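Local coordinates for protein transcriptional regulator, LysR family (Vibrio cholerae, PDB 3SZP) that activates virulence genes as a LysR-family transcription factor, probably by binding promoter DNA through its winged helix-turn-helix domain, at residues Asp5-Leu8 with Phe9-Val13; Met26-Val29 with Ala30-Thr33; Glu62-Tyr65 with Lys66-Pro70; Glu115-Pro118 with Asp119-Ile122; Gln274-Lys277 with Val278-Phe281. All blocks are in the same frame, centred on the assembly; numbering follows the deposited sequence.

From the N terminus the five contacts run in series, each local to one stretch of chain, so none nests in or crosses another. Interaction 1 spans turns of helix 3-15, the first helix of the winged helix-turn-helix domain. Interaction 2 closes the turn that leads into helix 29-43 and packs directly on interaction 1. Interaction 3, on helix 59-83, covers another part of helix 3-15, its centre about 10 Å from that of interaction 1. In the LysR substrate-binding domain, interaction 4 turns the chain from helix 102-116 into strand 120-127, and interaction 5 starts helix 276-287; these two touch. Interactions 1 and 4, in different domains, do not touch, their nearest atoms being about 18 Å apart.

Interaction 1: Asp5-Leu8 with Phe9-Val13; sequences DLNL and FRLVV
Asn7 and Arg10 lie alongside each other, pointing the same way, one turn apart on helix 3-15, the first helix of the winged helix-turn-helix domain. Arg10 presents its side, NE and NH2, to a single oxygen: NH2 is 2.8 Å from Asn7 OD1, on a lone pair, and NE is 3.0 Å from Asn7 OD1, tilted from the carbonyl plane. The amide and guanidinium planes are only 26° apart, and a bend at chi3 (69°) swings the arginine tip back to the amide. Two bonds to one oxygen, with a salt bridge from NH1 to Glu14, should fix the rotation of the guanidinium; Leu11 CD2 lies over one of its faces, toward the rim. Beneath, the helix backbone sets the spacing, Arg10 N donating to Leu6 O at 3.0 Å. Leu6 CD1 meets Phe9 CD2 at 4.2 Å.

Further out, Leu8 and Val12 face helix 18-25, Phe9 faces helix 59-83 and strand 54-57, and Asp5 is salt-bridged to Arg35 of helix 29-43. Leu6 packs on Thr79 of the second subunit. The Phe9 ring carries Val13 CG2 over one face, toward the rim, 3.8 Å above its plane.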
loop_
_atom_site.group_PDB
_atom_site.type_symbol
_atom_site.label_atom_id
_atom_site.label_comp_id
_atom_site.label_asym_id
_atom_site.label_seq_id
_atom_site.Cartn_x
_atom_site.Cartn_y
_atom_site.Cartn_z
ATOM N N ASP A 5 -3.515 15.057 -21.750
ATOM C CA ASP A 5 -3.315 14.639 -20.358
ATOM C C ASP A 5 -4.639 14.171 -19.752
ATOM O O ASP A 5 -4.692 13.158 -19.043
ATOM C CB ASP A 5 -2.691 15.756 -19.528
ATOM C CG ASP A 5 -1.267 16.098 -19.972
ATOM O OD1 ASP A 5 -0.631 15.312 -20.700
ATOM O OD2 ASP A 5 -0.763 17.159 -19.577
ATOM N N LEU A 6 -5.707 14.907 -20.067
ATOM C CA LEU A 6 -7.065 14.533 -19.674
ATOM C C LEU A 6 -7.396 13.166 -20.262
ATOM O O LEU A 6 -7.935 12.297 -19.579
ATOM C CB LEU A 6 -8.070 15.577 -20.174
ATOM C CG LEU A 6 -9.532 15.313 -19.821
ATOM C CD1 LEU A 6 -9.722 15.260 -18.295
ATOM C CD2 LEU A 6 -10.437 16.378 -20.425
ATOM N N ASN A 7 -7.060 12.979 -21.534
ATOM C CA ASN A 7 -7.255 11.688 -22.181
ATOM C C ASN A 7 -6.434 10.604 -21.533
ATOM O O ASN A 7 -6.888 9.468 -21.416
ATOM C CB ASN A 7 -6.873 11.732 -23.660
ATOM C CG ASN A 7 -7.345 10.500 -24.405
ATOM O OD1 ASN A 7 -8.486 10.068 -24.239
ATOM N ND2 ASN A 7 -6.472 9.924 -25.224
ATOM N N LEU A 8 -5.212 10.958 -21.140
ATOM C CA LEU A 8 -4.311 10.002 -20.501
ATOM C C LEU A 8 -4.894 9.600 -19.152
ATOM O O LEU A 8 -4.824 8.442 -18.753
ATOM C CB LEU A 8 -2.909 10.587 -20.298
ATOM C CG LEU A 8 -1.998 9.637 -19.485
ATOM C CD1 LEU A 8 -1.810 8.324 -20.252
ATOM C CD2 LEU A 8 -0.634 10.255 -19.158
ATOM N N PHE A 9 -5.473 10.576 -18.459
ATOM C CA PHE A 9 -6.145 10.329 -17.187
ATOM C C PHE A 9 -7.269 9.326 -17.389
ATOM O O PHE A 9 -7.377 8.351 -16.655
ATOM C CB PHE A 9 -6.683 11.644 -16.619
ATOM C CG PHE A 9 -7.822 11.476 -15.646
ATOM C CD1 PHE A 9 -7.599 10.987 -14.357
ATOM C CD2 PHE A 9 -9.115 11.834 -16.008
ATOM C CE1 PHE A 9 -8.652 10.857 -13.452
ATOM C CE2 PHE A 9 -10.171 11.720 -15.094
ATOM C CZ PHE A 9 -9.939 11.219 -13.822
ATOM N N ARG A 10 -8.092 9.551 -18.406
ATOM C CA ARG A 10 -9.131 8.590 -18.746
ATOM C C ARG A 10 -8.575 7.172 -18.940
ATOM O O ARG A 10 -9.160 6.206 -18.448
ATOM C CB ARG A 10 -9.878 9.030 -20.003
ATOM C CG ARG A 10 -10.877 7.994 -20.517
ATOM C CD ARG A 10 -11.527 8.429 -21.826
ATOM N NE ARG A 10 -10.596 8.432 -22.955
ATOM C CZ ARG A 10 -10.495 7.450 -23.854
ATOM N NH1 ARG A 10 -11.248 6.361 -23.752
ATOM N NH2 ARG A 10 -9.625 7.548 -24.856
ATOM N N LEU A 11 -7.453 7.048 -19.653
ATOM C CA LEU A 11 -6.887 5.734 -19.961
ATOM C C LEU A 11 -6.356 5.064 -18.703
ATOM O O LEU A 11 -6.431 3.841 -18.549
ATOM C CB LEU A 11 -5.755 5.839 -20.994
ATOM C CG LEU A 11 -6.051 6.315 -22.415
ATOM C CD1 LEU A 11 -4.779 6.253 -23.268
ATOM C CD2 LEU A 11 -7.162 5.500 -23.056
ATOM N N VAL A 12 -5.788 5.874 -17.815
ATOM C CA VAL A 12 -5.290 5.361 -16.549
ATOM C C VAL A 12 -6.435 4.740 -15.749
ATOM O O VAL A 12 -6.288 3.667 -15.181
ATOM C CB VAL A 12 -4.600 6.467 -15.737
ATOM C CG1 VAL A 12 -4.484 6.065 -14.273
ATOM C CG2 VAL A 12 -3.213 6.801 -16.348
ATOM N N VAL A 13 -7.579 5.415 -15.726
ATOM C CA VAL A 13 -8.738 4.911 -14.999
ATOM C C VAL A 13 -9.226 3.605 -15.610
ATOM O O VAL A 13 -9.534 2.659 -14.898
ATOM C CB VAL A 13 -9.904 5.938 -14.991
ATOM C CG1 VAL A 13 -11.129 5.353 -14.308
ATOM C CG2 VAL A 13 -9.478 7.216 -14.304
#

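Interaction 2: Met26-Val29 with Ala30-Thr33; sequences MIPV and ATIT
Ile32 folds back over Ile27 and Pro28 at the turn of the helix-turn-helix motif, where the chain leaves helix 18-25 and enters helix 29-43, which by family analogy is probably the DNA-recognition helix. The side chain can be followed outward. Ile32 CB sits 3.4 Å from Val29 O, against the carbonyl one turn back. Ile32 CG1 stands anti to the carbonyl carbon (chi1 -66°), which lays it beside Pro28 O and 3.7 Å from Ile27 CG2, the two isoleucines crossing at about a right angle. At the tip Ile32 CD1 reaches Ile27 O at 3.7 Å. The other branch, Ile32 CG2, packs on Leu8 and Val12 of helix 3-15, tying turn and helix into the domain core.

Ile27 CG2 also touches Thr31 CG2, 3.7 Å away, and so wedges between two residues of the first helical turn. Met26, with positive phi, is where the chain leaves helix 18-25, and Pro28 occupies the N-cap position of the next helix, Pro28 O taking Ile32 N at 3.0 Å. Around this turn Pro28 packs on Pro193 of the third subunit. One residue on, Val29 O is gripped twice by Thr33: Thr33 N binds it at 2.8 Å, while Thr33 OG1 donates at 3.2 Å from above the carbonyl plane.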
loop_
_atom_site.group_PDB
_atom_site.type_symbol
_atom_site.label_atom_id
_atom_site.label_comp_id
_atom_site.label_asym_id
_atom_site.label_seq_id
_atom_site.Cartn_x
_atom_site.Cartn_y
_atom_site.Cartn_z
ATOM N N MET A 26 3.060 2.555 -24.240
ATOM C CA MET A 26 4.509 2.754 -24.311
ATOM C C MET A 26 4.949 4.118 -23.759
ATOM O O MET A 26 5.976 4.672 -24.170
ATOM C CB MET A 26 5.048 2.539 -25.734
ATOM C CG MET A 26 4.754 1.168 -26.342
ATOM S SD MET A 26 5.825 0.782 -27.778
ATOM C CE MET A 26 4.837 -0.506 -28.581
ATOM N N ILE A 27 4.165 4.662 -22.827
ATOM C CA ILE A 27 4.592 5.847 -22.082
ATOM C C ILE A 27 5.175 5.389 -20.755
ATOM O O ILE A 27 4.485 4.718 -19.997
ATOM C CB ILE A 27 3.418 6.812 -21.778
ATOM C CG1 ILE A 27 2.654 7.165 -23.066
ATOM C CG2 ILE A 27 3.958 8.059 -21.121
ATOM C CD1 ILE A 27 1.449 8.129 -22.878
ATOM N N PRO A 28 6.445 5.739 -20.467
ATOM C CA PRO A 28 7.011 5.328 -19.171
ATOM C C PRO A 28 6.145 5.813 -18.020
ATOM O O PRO A 28 5.524 6.884 -18.106
ATOM C CB PRO A 28 8.376 6.033 -19.131
ATOM C CG PRO A 28 8.723 6.227 -20.591
ATOM C CD PRO A 28 7.408 6.504 -21.274
ATOM N N VAL A 29 6.118 5.022 -16.953
ATOM C CA VAL A 29 5.390 5.390 -15.748
ATOM C C VAL A 29 5.774 6.790 -15.274
ATOM O O VAL A 29 4.907 7.596 -14.979
ATOM C CB VAL A 29 5.594 4.352 -14.628
ATOM C CG1 VAL A 29 5.084 4.886 -13.291
ATOM C CG2 VAL A 29 4.897 3.042 -15.010
ATOM N N ALA A 30 7.068 7.084 -15.221
ATOM C CA ALA A 30 7.511 8.387 -14.715
ATOM C C ALA A 30 6.891 9.529 -15.516
ATOM O O ALA A 30 6.505 10.559 -14.961
ATOM C CB ALA A 30 9.043 8.486 -14.716
ATOM N N THR A 31 6.797 9.346 -16.830
ATOM C CA THR A 31 6.191 10.362 -17.684
ATOM C C THR A 31 4.663 10.448 -17.487
ATOM O O THR A 31 4.088 11.535 -17.494
ATOM C CB THR A 31 6.563 10.132 -19.175
ATOM O OG1 THR A 31 7.984 10.287 -19.331
ATOM C CG2 THR A 31 5.834 11.116 -20.087
ATOM N N ILE A 32 4.019 9.296 -17.301
ATOM C CA ILE A 32 2.603 9.262 -16.953
ATOM C C ILE A 32 2.344 10.015 -15.649
ATOM O O ILE A 32 1.393 10.792 -15.549
ATOM C CB ILE A 32 2.056 7.826 -16.785
ATOM C CG1 ILE A 32 2.083 7.071 -18.113
ATOM C CG2 ILE A 32 0.617 7.864 -16.192
ATOM C CD1 ILE A 32 1.508 5.640 -18.020
ATOM N N THR A 33 3.184 9.769 -14.651
ATOM C CA THR A 33 3.048 10.428 -13.370
ATOM C C THR A 33 3.181 11.930 -13.520
ATOM O O THR A 33 2.439 12.700 -12.910
ATOM C CB THR A 33 4.132 9.957 -12.402
ATOM O OG1 THR A 33 3.920 8.577 -12.097
ATOM C CG2 THR A 33 4.066 10.764 -11.104
#

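Interaction 3: Glu62-Tyr65 with Lys66-Pro70; sequences ERFY and KDCSP
Tyr65 O takes two bonds from Ser69, one from each face of its carbonyl plane: OG at a short 2.6 Å and N at 3.1 Å. The hydroxyl swings back to the carbonyl because OG stands anti to the serine's own carbonyl carbon (chi1 -81°), and it comes obliquely to the Tyr65 ring, Ser69 OG 3.3 Å from Tyr65 CD1. The doubled grip lies just before a kink in helix 59-83, the long linker helix that follows the wing in LysR-type regulators; Pro70 has no N-H to bind the preceding turn.

On another side of the helix Arg63 and Asp67 form a salt bridge. A bend at chi2 brings Arg63 NE to 3.0 Å from Asp67 OD2, with an N-H...O angle of 162°. The oxygen lies near the guanidinium plane, yet NE meets it from above the carboxylate plane; the two planes are 75° apart. Phe64 and Cys68 add a sulfur-aromatic contact, Cys68 SG lying 5.3 Å from the centroid of the Phe64 ring and approaching obliquely.

Ile82 of the second subunit packs on Arg63, Phe64, Asp67 and Cys68, so this surface is part of the dimer contact. Arg63 NH1 makes a further salt bridge to Glu85 of that subunit. Held by an acid of each chain, the arginine links the two subunits, and its positive charge is probably well compensated.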
loop_
_atom_site.group_PDB
_atom_site.type_symbol
_atom_site.label_atom_id
_atom_site.label_comp_id
_atom_site.label_asym_id
_atom_site.label_seq_id
_atom_site.Cartn_x
_atom_site.Cartn_y
_atom_site.Cartn_z
ATOM N N GLU A 62 -13.732 11.570 -10.203
ATOM C CA GLU A 62 -14.922 10.809 -10.529
ATOM C C GLU A 62 -15.821 11.585 -11.494
ATOM O O GLU A 62 -16.336 11.038 -12.460
ATOM C CB GLU A 62 -15.677 10.478 -9.241
ATOM C CG GLU A 62 -16.505 9.215 -9.289
ATOM C CD GLU A 62 -15.658 7.948 -9.407
ATOM O OE1 GLU A 62 -15.388 7.291 -8.368
ATOM O OE2 GLU A 62 -15.280 7.595 -10.545
ATOM N N ARG A 63 -15.987 12.871 -11.224
ATOM C CA ARG A 63 -16.774 13.754 -12.071
ATOM C C ARG A 63 -16.133 13.924 -13.466
ATOM O O ARG A 63 -16.826 13.889 -14.484
ATOM C CB ARG A 63 -16.931 15.109 -11.371
ATOM C CG ARG A 63 -17.754 16.129 -12.115
ATOM C CD ARG A 63 -19.245 15.874 -11.952
ATOM N NE ARG A 63 -19.998 16.788 -12.798
ATOM C CZ ARG A 63 -20.374 18.011 -12.433
ATOM N NH1 ARG A 63 -20.088 18.479 -11.212
ATOM N NH2 ARG A 63 -21.055 18.769 -13.292
ATOM N N PHE A 64 -14.816 14.100 -13.510
ATOM C CA PHE A 64 -14.123 14.245 -14.793
ATOM C C PHE A 64 -14.218 12.979 -15.650
ATOM O O PHE A 64 -14.502 13.053 -16.850
ATOM C CB PHE A 64 -12.663 14.672 -14.605
ATOM C CG PHE A 64 -12.482 16.162 -14.446
ATOM C CD1 PHE A 64 -12.375 16.983 -15.569
ATOM C CD2 PHE A 64 -12.433 16.741 -13.185
ATOM C CE1 PHE A 64 -12.204 18.349 -15.447
ATOM C CE2 PHE A 64 -12.264 18.105 -13.039
ATOM C CZ PHE A 64 -12.154 18.921 -14.187
ATOM N N TYR A 65 -14.009 11.826 -15.037
ATOM C CA TYR A 65 -14.068 10.565 -15.764
ATOM C C TYR A 65 -15.452 10.327 -16.353
ATOM O O TYR A 65 -15.590 10.116 -17.555
ATOM C CB TYR A 65 -13.680 9.396 -14.859
ATOM C CG TYR A 65 -13.801 8.046 -15.531
ATOM C CD1 TYR A 65 -12.957 7.687 -16.580
ATOM C CD2 TYR A 65 -14.762 7.131 -15.121
ATOM C CE1 TYR A 65 -13.065 6.448 -17.198
ATOM C CE2 TYR A 65 -14.878 5.881 -15.731
ATOM C CZ TYR A 65 -14.028 5.548 -16.773
ATOM O OH TYR A 65 -14.142 4.308 -17.379
ATOM N N LYS A 66 -16.474 10.357 -15.505
ATOM C CA LYS A 66 -17.839 10.086 -15.938
ATOM C C LYS A 66 -18.282 11.047 -17.043
ATOM O O LYS A 66 -18.784 10.615 -18.066
ATOM C CB LYS A 66 -18.803 10.139 -14.743
ATOM C CG LYS A 66 -20.212 9.605 -15.026
ATOM C CD LYS A 66 -20.155 8.203 -15.667
ATOM C CE LYS A 66 -21.486 7.427 -15.536
ATOM N NZ LYS A 66 -22.672 8.132 -16.132
ATOM N N ASP A 67 -18.071 12.343 -16.836
ATOM C CA ASP A 67 -18.588 13.382 -17.728
ATOM C C ASP A 67 -17.830 13.529 -19.043
ATOM O O ASP A 67 -18.443 13.610 -20.103
ATOM C CB ASP A 67 -18.627 14.738 -17.014
ATOM C CG ASP A 67 -19.787 14.849 -16.045
ATOM O OD1 ASP A 67 -20.321 13.786 -15.676
ATOM O OD2 ASP A 67 -20.167 15.982 -15.657
ATOM N N CYS A 68 -16.504 13.587 -18.966
ATOM C CA CYS A 68 -15.677 13.827 -20.141
ATOM C C CYS A 68 -15.422 12.596 -21.000
ATOM O O CYS A 68 -15.179 12.726 -22.200
ATOM C CB CYS A 68 -14.328 14.410 -19.732
ATOM S SG CYS A 68 -14.446 16.001 -18.950
ATOM N N SER A 69 -15.447 11.417 -20.390
ATOM C CA SER A 69 -15.131 10.186 -21.112
ATOM C C SER A 69 -15.849 10.028 -22.451
ATOM O O SER A 69 -15.205 9.789 -23.467
ATOM C CB SER A 69 -15.402 8.965 -20.243
ATOM O OG SER A 69 -14.326 8.757 -19.364
ATOM N N PRO A 70 -17.188 10.144 -22.450
ATOM C CA PRO A 70 -17.963 9.922 -23.675
ATOM C C PRO A 70 -17.439 10.735 -24.856
ATOM O O PRO A 70 -17.257 10.178 -25.940
ATOM C CB PRO A 70 -19.369 10.385 -23.287
ATOM C CG PRO A 70 -19.430 10.171 -21.810
ATOM C CD PRO A 70 -18.051 10.434 -21.291
#

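Interaction 4: Glu115-Pro118 with Asp119-Ile122; sequences EKYP and DIHI
Tyr117 CG and Ile120 CG1 both stand anti to the carbonyl carbon of their own residue, with chi1 at -60° and -70°. With the turn between them, the two side chains run side by side in the same direction, Tyr117 CB lying 3.9 Å from Ile120 CD1, while the Tyr117 ring leads away from the turn. Lys116 CG stands 3.7 Å above one face of that ring, toward the rim, and Phe113 meets the ring with its plane at about 45°.

The backbone between them makes a type I beta turn from Tyr117 to Ile120, closed by Ile120 N donating to Tyr117 O at 3.2 Å. On the outer side, Pro118 O lies in the plane of the His121 imidazole at its edge, 3.5 Å from His121 CE1; the same oxygen receives a weak hydrogen bond from Gln187 of the third subunit.

Ile120 continues inward onto Ile93 of strand 91-98, and Ile122 pairs in a parallel ladder with a strand of the third subunit, so the sheet runs on across the interface. Here a helix ends and the next strand begins: the second half of a beta-alpha-beta crossover (91-98, 102-116, 120-127) in the periplasmic-binding-protein-like fold of LysR substrate-binding domains.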
loop_
_atom_site.group_PDB
_atom_site.type_symbol
_atom_site.label_atom_id
_atom_site.label_comp_id
_atom_site.label_asym_id
_atom_site.label_seq_id
_atom_site.Cartn_x
_atom_site.Cartn_y
_atom_site.Cartn_z
ATOM N N GLU A 115 12.242 -1.681 -45.403
ATOM C CA GLU A 115 13.130 -1.241 -46.472
ATOM C C GLU A 115 12.371 -1.074 -47.791
ATOM O O GLU A 115 12.515 -0.064 -48.469
ATOM C CB GLU A 115 14.343 -2.163 -46.652
ATOM C CG GLU A 115 15.167 -1.798 -47.898
ATOM C CD GLU A 115 16.614 -2.255 -47.825
ATOM O OE1 GLU A 115 16.976 -2.978 -46.867
ATOM O OE2 GLU A 115 17.401 -1.884 -48.729
ATOM N N LYS A 116 11.545 -2.058 -48.121
ATOM C CA LYS A 116 10.735 -2.018 -49.328
ATOM C C LYS A 116 9.642 -0.953 -49.275
ATOM O O LYS A 116 9.322 -0.341 -50.285
ATOM C CB LYS A 116 10.097 -3.383 -49.575
ATOM C CG LYS A 116 9.373 -3.492 -50.907
ATOM C CD LYS A 116 8.839 -4.896 -51.116
ATOM C CE LYS A 116 8.509 -5.168 -52.578
ATOM N NZ LYS A 116 8.213 -6.627 -52.788
ATOM N N TYR A 117 9.055 -0.740 -48.102
ATOM C CA TYR A 117 7.963 0.222 -47.986
ATOM C C TYR A 117 8.273 1.325 -46.990
ATOM O O TYR A 117 7.842 1.266 -45.848
ATOM C CB TYR A 117 6.673 -0.491 -47.609
ATOM C CG TYR A 117 6.259 -1.525 -48.622
ATOM C CD1 TYR A 117 5.692 -1.152 -49.841
ATOM C CD2 TYR A 117 6.447 -2.874 -48.374
ATOM C CE1 TYR A 117 5.315 -2.116 -50.778
ATOM C CE2 TYR A 117 6.074 -3.834 -49.297
ATOM C CZ TYR A 117 5.506 -3.456 -50.485
ATOM O OH TYR A 117 5.146 -4.432 -51.382
ATOM N N PRO A 118 9.017 2.344 -47.436
ATOM C CA PRO A 118 9.528 3.412 -46.569
ATOM C C PRO A 118 8.443 4.334 -45.990
ATOM O O PRO A 118 8.757 5.051 -45.045
ATOM C CB PRO A 118 10.454 4.222 -47.495
ATOM C CG PRO A 118 10.567 3.413 -48.780
ATOM C CD PRO A 118 9.338 2.578 -48.857
ATOM N N ASP A 119 7.224 4.328 -46.530
ATOM C CA ASP A 119 6.150 5.194 -46.018
ATOM C C ASP A 119 5.181 4.422 -45.125
ATOM O O ASP A 119 4.207 4.975 -44.627
ATOM C CB ASP A 119 5.340 5.822 -47.154
ATOM C CG ASP A 119 6.176 6.667 -48.078
ATOM O OD1 ASP A 119 7.135 7.306 -47.601
ATOM O OD2 ASP A 119 5.855 6.707 -49.289
ATOM N N ILE A 120 5.425 3.134 -44.964
ATOM C CA ILE A 120 4.656 2.342 -44.015
ATOM C C ILE A 120 5.430 2.223 -42.702
ATOM O O ILE A 120 6.569 1.751 -42.688
ATOM C CB ILE A 120 4.352 0.938 -44.557
ATOM C CG1 ILE A 120 3.342 1.024 -45.700
ATOM C CG2 ILE A 120 3.842 0.044 -43.434
ATOM C CD1 ILE A 120 3.021 -0.299 -46.310
ATOM N N HIS A 121 4.822 2.659 -41.607
ATOM C CA HIS A 121 5.510 2.642 -40.322
ATOM C C HIS A 121 5.029 1.530 -39.397
ATOM O O HIS A 121 3.837 1.233 -39.313
ATOM C CB HIS A 121 5.430 4.002 -39.644
ATOM C CG HIS A 121 6.047 5.107 -40.448
ATOM N ND1 HIS A 121 6.821 4.870 -41.568
ATOM C CD2 HIS A 121 5.987 6.454 -40.310
ATOM C CE1 HIS A 121 7.226 6.021 -42.074
ATOM N NE2 HIS A 121 6.730 6.998 -41.331
ATOM N N ILE A 122 5.974 0.904 -38.712
ATOM C CA ILE A 122 5.643 -0.223 -37.850
ATOM C C ILE A 122 5.727 0.131 -36.380
ATOM O O ILE A 122 6.747 0.633 -35.904
ATOM C CB ILE A 122 6.538 -1.441 -38.110
ATOM C CG1 ILE A 122 6.295 -1.982 -39.517
ATOM C CG2 ILE A 122 6.262 -2.527 -37.064
ATOM C CD1 ILE A 122 7.017 -3.312 -39.799
#

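Interaction 5: Gln274-Lys277 with Val278-Phe281; sequences QPEK and VRLF
Gln274 and Pro275 approach Val278 obliquely and share its two methyls between them. Gln274 chi1 (-148°) sets CG 3.4 Å from Val278 CG1, and the bend at chi2 (63°) keeps the amide carbon CD close to the same methyl. Pro275 offers the other partner, its CG lying 3.6 Å from Val278 CG2. Flanked by both residues, the valine side chain also packs against Ile93 and Val140 of the central sheet. The Gln274 amide has a weak hydrogen bond of its own, from NE2 to Asn269 O.

Arg279 lies over the backbone instead. Bent at chi3, it lays one face of its guanidinium over the start of the helix, with Glu276 CA 3.6 Å from the plane and Pro275 C 4.0 Å from it, both toward the rim. This is the N-terminal turn of helix 276-287, the last helix of the substrate-binding domain, and Pro275 holds its N-cap position. Pro275 O takes Arg279 N at 3.1 Å, and Val278 N only weakly.

Glu276 and Arg279 cross obliquely, their carboxylate and guanidinium planes 29° apart, but they stop short of a salt bridge, with Glu276 OE1 4.3 Å from Arg279 NH2. A water bridges them at the guanidinium edge, donating to Glu276 OE1 at 3.0 Å and accepting from Arg279 NH2 at 2.9 Å. One turn on, Leu280 CD1 slants past the same glutamate, near Glu276 OE2, while Phe281 sends its ring inward to meet Phe113 edge-to-face.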
loop_
_atom_site.group_PDB
_atom_site.type_symbol
_atom_site.label_atom_id
_atom_site.label_comp_id
_atom_site.label_asym_id
_atom_site.label_seq_id
_atom_site.Cartn_x
_atom_site.Cartn_y
_atom_site.Cartn_z
ATOM N N GLN A 274 -9.368 -5.117 -45.062
ATOM C CA GLN A 274 -8.001 -4.761 -44.731
ATOM C C GLN A 274 -7.510 -3.665 -45.671
ATOM O O GLN A 274 -7.657 -3.771 -46.896
ATOM C CB GLN A 274 -7.127 -6.013 -44.836
ATOM C CG GLN A 274 -5.958 -6.071 -43.879
ATOM C CD GLN A 274 -6.371 -6.107 -42.417
ATOM O OE1 GLN A 274 -6.579 -5.067 -41.796
ATOM N NE2 GLN A 274 -6.459 -7.307 -41.853
ATOM N N PRO A 275 -6.948 -2.587 -45.103
ATOM C CA PRO A 275 -6.394 -1.535 -45.960
ATOM C C PRO A 275 -5.202 -2.066 -46.747
ATOM O O PRO A 275 -4.712 -3.154 -46.438
ATOM C CB PRO A 275 -5.942 -0.469 -44.954
ATOM C CG PRO A 275 -5.734 -1.202 -43.681
ATOM C CD PRO A 275 -6.770 -2.288 -43.671
ATOM N N GLU A 276 -4.738 -1.304 -47.732
ATOM C CA GLU A 276 -3.637 -1.742 -48.583
ATOM C C GLU A 276 -2.345 -1.966 -47.795
ATOM O O GLU A 276 -1.623 -2.934 -48.033
ATOM C CB GLU A 276 -3.409 -0.741 -49.726
ATOM C CG GLU A 276 -2.444 -1.228 -50.798
ATOM C CD GLU A 276 -2.313 -0.261 -51.976
ATOM O OE1 GLU A 276 -3.339 0.325 -52.411
ATOM O OE2 GLU A 276 -1.175 -0.087 -52.475
ATOM N N LYS A 277 -2.064 -1.067 -46.858
ATOM C CA LYS A 277 -0.830 -1.122 -46.078
ATOM C C LYS A 277 -0.705 -2.454 -45.347
ATOM O O LYS A 277 0.381 -3.029 -45.275
ATOM C CB LYS A 277 -0.748 0.044 -45.086
ATOM C CG LYS A 277 -1.795 0.003 -43.984
ATOM C CD LYS A 277 -1.775 1.258 -43.113
ATOM C CE LYS A 277 -2.835 1.168 -42.024
ATOM N NZ LYS A 277 -3.124 2.475 -41.369
ATOM N N VAL A 278 -1.822 -2.955 -44.823
ATOM C CA VAL A 278 -1.812 -4.235 -44.117
ATOM C C VAL A 278 -1.772 -5.411 -45.104
ATOM O O VAL A 278 -1.064 -6.394 -44.874
ATOM C CB VAL A 278 -3.011 -4.356 -43.157
ATOM C CG1 VAL A 278 -2.921 -5.632 -42.349
ATOM C CG2 VAL A 278 -3.077 -3.132 -42.224
ATOM N N ARG A 279 -2.515 -5.301 -46.202
ATOM C CA ARG A 279 -2.488 -6.325 -47.249
ATOM C C ARG A 279 -1.077 -6.553 -47.790
ATOM O O ARG A 279 -0.645 -7.684 -47.933
ATOM C CB ARG A 279 -3.432 -5.972 -48.408
ATOM C CG ARG A 279 -4.913 -6.133 -48.092
ATOM C CD ARG A 279 -5.768 -6.142 -49.372
ATOM N NE ARG A 279 -5.455 -5.019 -50.256
ATOM C CZ ARG A 279 -6.191 -3.917 -50.360
ATOM N NH1 ARG A 279 -7.302 -3.789 -49.644
ATOM N NH2 ARG A 279 -5.828 -2.947 -51.191
ATOM N N LEU A 280 -0.376 -5.472 -48.108
ATOM C CA LEU A 280 1.009 -5.554 -48.550
ATOM C C LEU A 280 1.882 -6.286 -47.521
ATOM O O LEU A 280 2.694 -7.154 -47.860
ATOM C CB LEU A 280 1.559 -4.149 -48.797
ATOM C CG LEU A 280 0.998 -3.399 -50.007
ATOM C CD1 LEU A 280 1.481 -1.947 -50.052
ATOM C CD2 LEU A 280 1.346 -4.122 -51.294
ATOM N N PHE A 281 1.714 -5.933 -46.256
ATOM C CA PHE A 281 2.468 -6.592 -45.208
ATOM C C PHE A 281 2.163 -8.086 -45.176
ATOM O O PHE A 281 3.059 -8.924 -45.231
ATOM C CB PHE A 281 2.181 -5.958 -43.843
ATOM C CG PHE A 281 2.957 -6.583 -42.723
ATOM C CD1 PHE A 281 4.296 -6.264 -42.526
ATOM C CD2 PHE A 281 2.358 -7.509 -41.877
ATOM C CE1 PHE A 281 5.022 -6.854 -41.489
ATOM C CE2 PHE A 281 3.077 -8.097 -40.834
ATOM C CZ PHE A 281 4.404 -7.770 -40.647
HETATM O O HOH W 1 -6.246 -0.273 -52.329
#